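Local coordinates for BH2331 protein (Bacillus halodurans, PDB 1VL5), which is a putative methyltransferase that probably uses S-adenosylmethionine as methyl donor, although its substrate is not known, at residues N141-P144 with F149-F152; F152-E157 with Y162-A167. All coordinates share one frame; numbering follows the deposited sequence.

Contact 1: residues N141-P144 with F149-F152; sequences NSAP and FDVF
P144 lays one edge of its pyrrolidine ring against the start of F149, with CG of P144 3.8 Å from CB of F149 and the two side chains crossing at about a right angle. This is the apolar half of the contact, and it is small: of F149's side chain, CB alone comes near the proline. Its CG lies anti to the carbonyl carbon (chi1 -62°), which carries the phenyl ring away from the proline and toward Y224, where it packs edge-to-face. K227, on helix 222-227, touches both P144 and F149.

The join is a strand-to-helix turn. Strand 134-142 pairs in parallel with strand 104-110 in the Rossmann-like sheet expected of this methyltransferase superfamily; the chain leaving it passes through A143 and P144 and then turns into helix 147-160. The backbones come closest at A143 and D150, whose CA atoms are 4.9 Å apart.

D150 supplies the polar side, yet no hydrogen bond spans the two segments. Its CG stands anti to the backbone N (chi1 176°), bringing the carboxylate beside the methyl of A143, with OD1 of D150 3.4 Å from CB of A143. The CB of D150 also sits 3.5 Å from the carbonyl O of P144. The buried carboxylate finds its partners elsewhere: OD2 forms a salt bridge with K169, while OD1 is taken up by side chains of 152-157 and 162-167. K169 NZ is also hydrogen-bonded to O of P144.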
ATOM      1  N   ASN A 141       1.377   4.631   1.050  1.00 27.47           N
ATOM      2  CA  ASN A 141       2.041   5.895   1.377  1.00 28.82           C
ATOM      3  C   ASN A 141       1.951   6.795   0.204  1.00 25.51           C
ATOM      4  O   ASN A 141       1.924   6.330  -0.937  1.00 29.97           O
ATOM      5  CB  ASN A 141       3.499   5.677   1.681  1.00 28.09           C
ATOM      6  CG  ASN A 141       3.696   4.569   2.663  1.00 43.90           C
ATOM      7  OD1 ASN A 141       3.178   4.617   3.793  1.00 38.32           O
ATOM      8  ND2 ASN A 141       4.405   3.523   2.220  1.00 52.05           N
ATOM      9  N   SER A 142       1.892   8.094   0.506  1.00 28.14           N
ATOM     10  CA  SER A 142       1.635   9.129  -0.477  1.00 25.57           C
ATOM     11  C   SER A 142       2.672  10.217  -0.386  1.00 26.62           C
ATOM     12  O   SER A 142       3.229  10.437   0.639  1.00 25.86           O
ATOM     13  CB  SER A 142       0.204   9.680  -0.344  1.00 27.37           C
ATOM     14  OG  SER A 142      -0.106  10.013   0.990  1.00 27.66           O
ATOM     15  N   ALA A 143       2.938  10.866  -1.518  1.00 28.48           N
ATOM     16  CA  ALA A 143       3.875  11.971  -1.616  1.00 29.02           C
ATOM     17  C   ALA A 143       3.135  13.306  -1.608  1.00 27.20           C
ATOM     18  O   ALA A 143       2.003  13.372  -2.080  1.00 29.44           O
ATOM     19  CB  ALA A 143       4.676  11.831  -2.933  1.00 26.49           C
ATOM     20  N   PRO A 144       3.758  14.346  -1.041  1.00 25.89           N
ATOM     21  CA  PRO A 144       3.228  15.709  -1.114  1.00 28.33           C
ATOM     22  C   PRO A 144       2.976  16.172  -2.537  1.00 28.18           C
ATOM     23  O   PRO A 144       3.627  15.743  -3.517  1.00 26.59           O
ATOM     24  CB  PRO A 144       4.350  16.552  -0.499  1.00 27.16           C
ATOM     25  CG  PRO A 144       5.016  15.665   0.415  1.00 32.06           C
ATOM     26  CD  PRO A 144       4.970  14.296  -0.218  1.00 24.32           C
ATOM     27  N   PHE A 149       9.319  18.282  -2.081  1.00 28.45           N
ATOM     28  CA  PHE A 149       9.034  17.362  -0.976  1.00 27.58           C
ATOM     29  C   PHE A 149       8.667  15.966  -1.418  1.00 30.55           C
ATOM     30  O   PHE A 149       8.968  14.955  -0.740  1.00 30.60           O
ATOM     31  CB  PHE A 149       7.971  17.966  -0.031  1.00 26.54           C
ATOM     32  CG  PHE A 149       8.401  19.269   0.628  1.00 26.87           C
ATOM     33  CD1 PHE A 149       9.733  19.502   0.946  1.00 32.24           C
ATOM     34  CD2 PHE A 149       7.452  20.201   1.046  1.00 27.94           C
ATOM     35  CE1 PHE A 149      10.136  20.686   1.533  1.00 32.04           C
ATOM     36  CE2 PHE A 149       7.835  21.394   1.665  1.00 31.72           C
ATOM     37  CZ  PHE A 149       9.189  21.612   1.947  1.00 31.17           C
ATOM     38  N   ASP A 150       7.966  15.898  -2.544  1.00 32.22           N
ATOM     39  CA  ASP A 150       7.699  14.653  -3.236  1.00 30.71           C
ATOM     40  C   ASP A 150       8.993  13.908  -3.581  1.00 27.21           C
ATOM     41  O   ASP A 150       9.200  12.752  -3.220  1.00 29.85           O
ATOM     42  CB  ASP A 150       6.912  14.990  -4.526  1.00 31.67           C
ATOM     43  CG  ASP A 150       6.630  13.781  -5.426  1.00 34.43           C
ATOM     44  OD1 ASP A 150       7.099  12.673  -5.179  1.00 30.52           O
ATOM     45  OD2 ASP A 150       5.954  13.963  -6.430  1.00 30.67           O
ATOM     46  N   VAL A 151       9.859  14.580  -4.315  1.00 29.24           N
ATOM     47  CA  VAL A 151      11.089  13.994  -4.770  1.00 30.48           C
ATOM     48  C   VAL A 151      11.975  13.545  -3.577  1.00 28.26           C
ATOM     49  O   VAL A 151      12.582  12.442  -3.592  1.00 28.62           O
ATOM     50  CB  VAL A 151      11.796  14.938  -5.748  1.00 30.25           C
ATOM     51  CG1 VAL A 151      13.149  14.383  -6.216  1.00 41.95           C
ATOM     52  CG2 VAL A 151      10.915  15.138  -7.010  1.00 32.54           C
ATOM     53  N   PHE A 152      12.001  14.360  -2.539  1.00 27.69           N
ATOM     54  CA  PHE A 152      12.818  14.114  -1.379  1.00 25.86           C
ATOM     55  C   PHE A 152      12.322  12.911  -0.607  1.00 29.11           C
ATOM     56  O   PHE A 152      13.118  12.052  -0.222  1.00 31.65           O
ATOM     57  CB  PHE A 152      12.808  15.385  -0.493  1.00 27.55           C
ATOM     58  CG  PHE A 152      13.472  15.207   0.840  1.00 30.03           C
ATOM     59  CD1 PHE A 152      14.850  15.259   0.972  1.00 31.98           C
ATOM     60  CD2 PHE A 152      12.731  14.979   1.959  1.00 30.22           C
ATOM     61  CE1 PHE A 152      15.432  15.087   2.194  1.00 33.34           C
ATOM     62  CE2 PHE A 152      13.325  14.792   3.153  1.00 35.84           C
ATOM     63  CZ  PHE A 152      14.669  14.853   3.279  1.00 30.49           C
TER

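Contact 2: residues F152-E157 with Y162-A167; sequences FYNYVE and YSHHRA
N154 reaches from the helix to H164 and A167 with three nearly straight hydrogen bonds, all made by its side-chain amide. OD1 accepts two of them, from NE2 of H164 at 2.8 Å and from the backbone N of A167, also at 2.8 Å; both donors lie in the carbonyl plane. Its ND2 donates to the carbonyl O of A167 at 2.9 Å, the N-H pointing at a lone pair of that oxygen. Amide and backbone thus pair in both directions at A167, bridging helix 147-160, which follows strand 134-142 of the Rossmann-like fold, and the irregular chain before helix 170-180.

The two bonds on OD1 and the one to A167 O fix the amide's orientation. The imidazole meets OD1 in its own ring plane, although ring and amide planes are turned 38° apart. Were N154 an alanine, H164 NE2 and the backbone N and O of A167 would probably lose these partners, and the imidazole would be freer to turn. NH1 of R166 comes within 3.1 Å of N154 ND2, but both are donors, and each finds an acceptor in OD1 of D150; NH2 of R166 pairs with D172.

Packing extends the contact. With CG anti to the backbone N (chi1 175°), H164 swings its ring under E157, whose CB sits over the ring centre in a CH-pi contact, 3.5 Å from the centroid and 9° off the normal. Beyond it, CE2 of Y153 presents its ring edge to the methyl of A167, 3.7 Å from CB.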
ATOM      1  N   PHE A 152      12.001  14.360  -2.539  1.00 27.69           N
ATOM      2  CA  PHE A 152      12.818  14.114  -1.379  1.00 25.86           C
ATOM      3  C   PHE A 152      12.322  12.911  -0.607  1.00 29.11           C
ATOM      4  O   PHE A 152      13.118  12.052  -0.222  1.00 31.65           O
ATOM      5  CB  PHE A 152      12.808  15.385  -0.493  1.00 27.55           C
ATOM      6  CG  PHE A 152      13.472  15.207   0.840  1.00 30.03           C
ATOM      7  CD1 PHE A 152      14.850  15.259   0.972  1.00 31.98           C
ATOM      8  CD2 PHE A 152      12.731  14.979   1.959  1.00 30.22           C
ATOM      9  CE1 PHE A 152      15.432  15.087   2.194  1.00 33.34           C
ATOM     10  CE2 PHE A 152      13.325  14.792   3.153  1.00 35.84           C
ATOM     11  CZ  PHE A 152      14.669  14.853   3.279  1.00 30.49           C
ATOM     12  N   TYR A 153      11.002  12.869  -0.381  1.00 26.35           N
ATOM     13  CA  TYR A 153      10.345  11.797   0.355  1.00 28.41           C
ATOM     14  C   TYR A 153      10.634  10.501  -0.374  1.00 29.99           C
ATOM     15  O   TYR A 153      11.063   9.539   0.220  1.00 31.67           O
ATOM     16  CB  TYR A 153       8.813  12.030   0.468  1.00 29.87           C
ATOM     17  CG  TYR A 153       8.108  10.843   1.043  1.00 28.63           C
ATOM     18  CD1 TYR A 153       8.287  10.497   2.371  1.00 32.34           C
ATOM     19  CD2 TYR A 153       7.298  10.008   0.245  1.00 30.28           C
ATOM     20  CE1 TYR A 153       7.663   9.345   2.919  1.00 34.60           C
ATOM     21  CE2 TYR A 153       6.691   8.821   0.803  1.00 32.43           C
ATOM     22  CZ  TYR A 153       6.885   8.516   2.121  1.00 31.74           C
ATOM     23  OH  TYR A 153       6.303   7.371   2.689  1.00 37.61           O
ATOM     24  N   ASN A 154      10.435  10.495  -1.685  1.00 29.41           N
ATOM     25  CA  ASN A 154      10.641   9.305  -2.452  1.00 27.87           C
ATOM     26  C   ASN A 154      12.139   8.886  -2.505  1.00 30.30           C
ATOM     27  O   ASN A 154      12.450   7.687  -2.454  1.00 28.98           O
ATOM     28  CB  ASN A 154      10.067   9.479  -3.856  1.00 29.35           C
ATOM     29  CG  ASN A 154       8.624   9.075  -3.928  1.00 26.21           C
ATOM     30  OD1 ASN A 154       8.309   7.911  -3.695  1.00 30.60           O
ATOM     31  ND2 ASN A 154       7.726  10.037  -4.175  1.00 27.53           N
ATOM     32  N   TYR A 155      13.045   9.855  -2.625  1.00 30.38           N
ATOM     33  CA  TYR A 155      14.497   9.534  -2.617  1.00 30.25           C
ATOM     34  C   TYR A 155      14.878   8.814  -1.309  1.00 30.85           C
ATOM     35  O   TYR A 155      15.545   7.768  -1.286  1.00 30.25           O
ATOM     36  CB  TYR A 155      15.345  10.804  -2.793  1.00 35.54           C
ATOM     37  CG  TYR A 155      16.829  10.547  -2.618  1.00 33.33           C
ATOM     38  CD1 TYR A 155      17.628  10.206  -3.691  1.00 43.70           C
ATOM     39  CD2 TYR A 155      17.416  10.621  -1.355  1.00 37.02           C
ATOM     40  CE1 TYR A 155      19.006   9.938  -3.504  1.00 48.56           C
ATOM     41  CE2 TYR A 155      18.772  10.357  -1.157  1.00 45.87           C
ATOM     42  CZ  TYR A 155      19.575  10.010  -2.217  1.00 48.11           C
ATOM     43  OH  TYR A 155      20.953   9.767  -1.957  1.00 48.32           O
ATOM     44  N   VAL A 156      14.385   9.345  -0.211  1.00 30.35           N
ATOM     45  CA  VAL A 156      14.595   8.750   1.104  1.00 29.63           C
ATOM     46  C   VAL A 156      14.018   7.335   1.247  1.00 30.57           C
ATOM     47  O   VAL A 156      14.662   6.420   1.812  1.00 26.28           O
ATOM     48  CB  VAL A 156      14.029   9.710   2.181  1.00 31.77           C
ATOM     49  CG1 VAL A 156      14.035   9.074   3.521  1.00 37.78           C
ATOM     50  CG2 VAL A 156      14.871  11.057   2.189  1.00 34.19           C
ATOM     51  N   GLU A 157      12.800   7.138   0.747  1.00 28.30           N
ATOM     52  CA  GLU A 157      12.173   5.819   0.758  1.00 30.66           C
ATOM     53  C   GLU A 157      13.002   4.770   0.005  1.00 27.47           C
ATOM     54  O   GLU A 157      13.139   3.597   0.449  1.00 29.69           O
ATOM     55  CB  GLU A 157      10.805   5.915   0.096  1.00 33.08           C
ATOM     56  CG  GLU A 157       9.786   6.612   0.903  1.00 33.69           C
ATOM     57  CD  GLU A 157       9.509   5.887   2.193  1.00 37.25           C
ATOM     58  OE1 GLU A 157       9.209   4.679   2.176  1.00 41.88           O
ATOM     59  OE2 GLU A 157       9.602   6.546   3.235  1.00 46.19           O
ATOM     60  N   TYR A 162      15.536  -0.486  -1.558  1.00 31.43           N
ATOM     61  CA  TYR A 162      15.957  -0.484  -2.953  1.00 30.71           C
ATOM     62  C   TYR A 162      14.842  -0.911  -3.887  1.00 27.80           C
ATOM     63  O   TYR A 162      14.816  -0.494  -5.034  1.00 29.18           O
ATOM     64  N   SER A 163      13.903  -1.723  -3.407  1.00 26.69           N
ATOM     65  CA  SER A 163      12.771  -2.136  -4.246  1.00 25.91           C
ATOM     66  C   SER A 163      11.591  -1.151  -4.291  1.00 26.94           C
ATOM     67  O   SER A 163      10.575  -1.450  -4.916  1.00 23.66           O
ATOM     68  CB  SER A 163      12.268  -3.501  -3.783  1.00 27.41           C
ATOM     69  OG  SER A 163      11.437  -3.377  -2.639  1.00 34.12           O
ATOM     70  N   HIS A 164      11.697  -0.009  -3.599  1.00 27.06           N
ATOM     71  CA  HIS A 164      10.711   1.053  -3.677  1.00 28.75           C
ATOM     72  C   HIS A 164      10.717   1.644  -5.086  1.00 31.33           C
ATOM     73  O   HIS A 164      11.778   2.030  -5.599  1.00 31.89           O
ATOM     74  CB  HIS A 164      11.047   2.137  -2.665  1.00 29.21           C
ATOM     75  CG  HIS A 164      10.172   3.352  -2.731  1.00 26.58           C
ATOM     76  ND1 HIS A 164       8.997   3.449  -2.038  1.00 26.87           N
ATOM     77  CD2 HIS A 164      10.300   4.516  -3.414  1.00 22.92           C
ATOM     78  CE1 HIS A 164       8.466   4.640  -2.239  1.00 25.15           C
ATOM     79  NE2 HIS A 164       9.232   5.308  -3.076  1.00 27.13           N
ATOM     80  N   HIS A 165       9.553   1.719  -5.727  1.00 27.10           N
ATOM     81  CA  HIS A 165       9.461   2.482  -6.963  1.00 25.14           C
ATOM     82  C   HIS A 165       9.019   3.925  -6.724  1.00 29.47           C
ATOM     83  O   HIS A 165       9.793   4.885  -6.900  1.00 29.61           O
ATOM     84  CB  HIS A 165       8.550   1.791  -7.968  1.00 27.48           C
ATOM     85  CG  HIS A 165       8.395   2.564  -9.248  1.00 37.03           C
ATOM     86  ND1 HIS A 165       9.457   3.186  -9.864  1.00 38.63           N
ATOM     87  CD2 HIS A 165       7.311   2.831 -10.015  1.00 33.91           C
ATOM     88  CE1 HIS A 165       9.033   3.811 -10.947  1.00 43.84           C
ATOM     89  NE2 HIS A 165       7.737   3.600 -11.072  1.00 28.08           N
ATOM     90  N   ARG A 166       7.766   4.103  -6.320  1.00 29.62           N
ATOM     91  CA  ARG A 166       7.250   5.458  -6.136  1.00 28.90           C
ATOM     92  C   ARG A 166       6.021   5.482  -5.283  1.00 26.19           C
ATOM     93  O   ARG A 166       5.116   4.673  -5.459  1.00 24.74           O
ATOM     94  CB  ARG A 166       6.948   6.131  -7.478  1.00 31.40           C
ATOM     95  CG  ARG A 166       6.359   7.495  -7.337  1.00 30.66           C
ATOM     96  CD  ARG A 166       6.335   8.299  -8.650  1.00 32.85           C
ATOM     97  NE  ARG A 166       5.494   9.495  -8.513  1.00 36.71           N
ATOM     98  CZ  ARG A 166       5.819  10.571  -7.786  1.00 34.22           C
ATOM     99  NH1 ARG A 166       6.948  10.609  -7.124  1.00 33.29           N
ATOM    100  NH2 ARG A 166       4.989  11.601  -7.688  1.00 33.50           N
ATOM    101  N   ALA A 167       6.049   6.371  -4.306  1.00 27.86           N
ATOM    102  CA  ALA A 167       4.873   6.816  -3.575  1.00 28.68           C
ATOM    103  C   ALA A 167       4.330   8.015  -4.331  1.00 30.84           C
ATOM    104  O   ALA A 167       4.989   9.036  -4.428  1.00 27.65           O
ATOM    105  CB  ALA A 167       5.251   7.194  -2.142  1.00 31.12           C
TER

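Overall arrangement
Both contacts use helix 147-160, one turn after another: contact 1 packs its early residues against A143 and P144, in the chain that leaves strand 134-142, and contact 2 fastens the following ones to the loop before helix 170-180. Contact 1 is partly buried and small, with apolar and van der Waals touches across it; contact 2 is buried and larger, with three hydrogen bonds and a CH-pi contact. Their centres lie about 8 Å apart, and they meet directly: OD1 of D150 in contact 1 forms a salt bridge with NH1 of R166 in contact 2 at 2.8 Å. The methyl of A143 also packs against O of A167, so turn, helix and loop meet there.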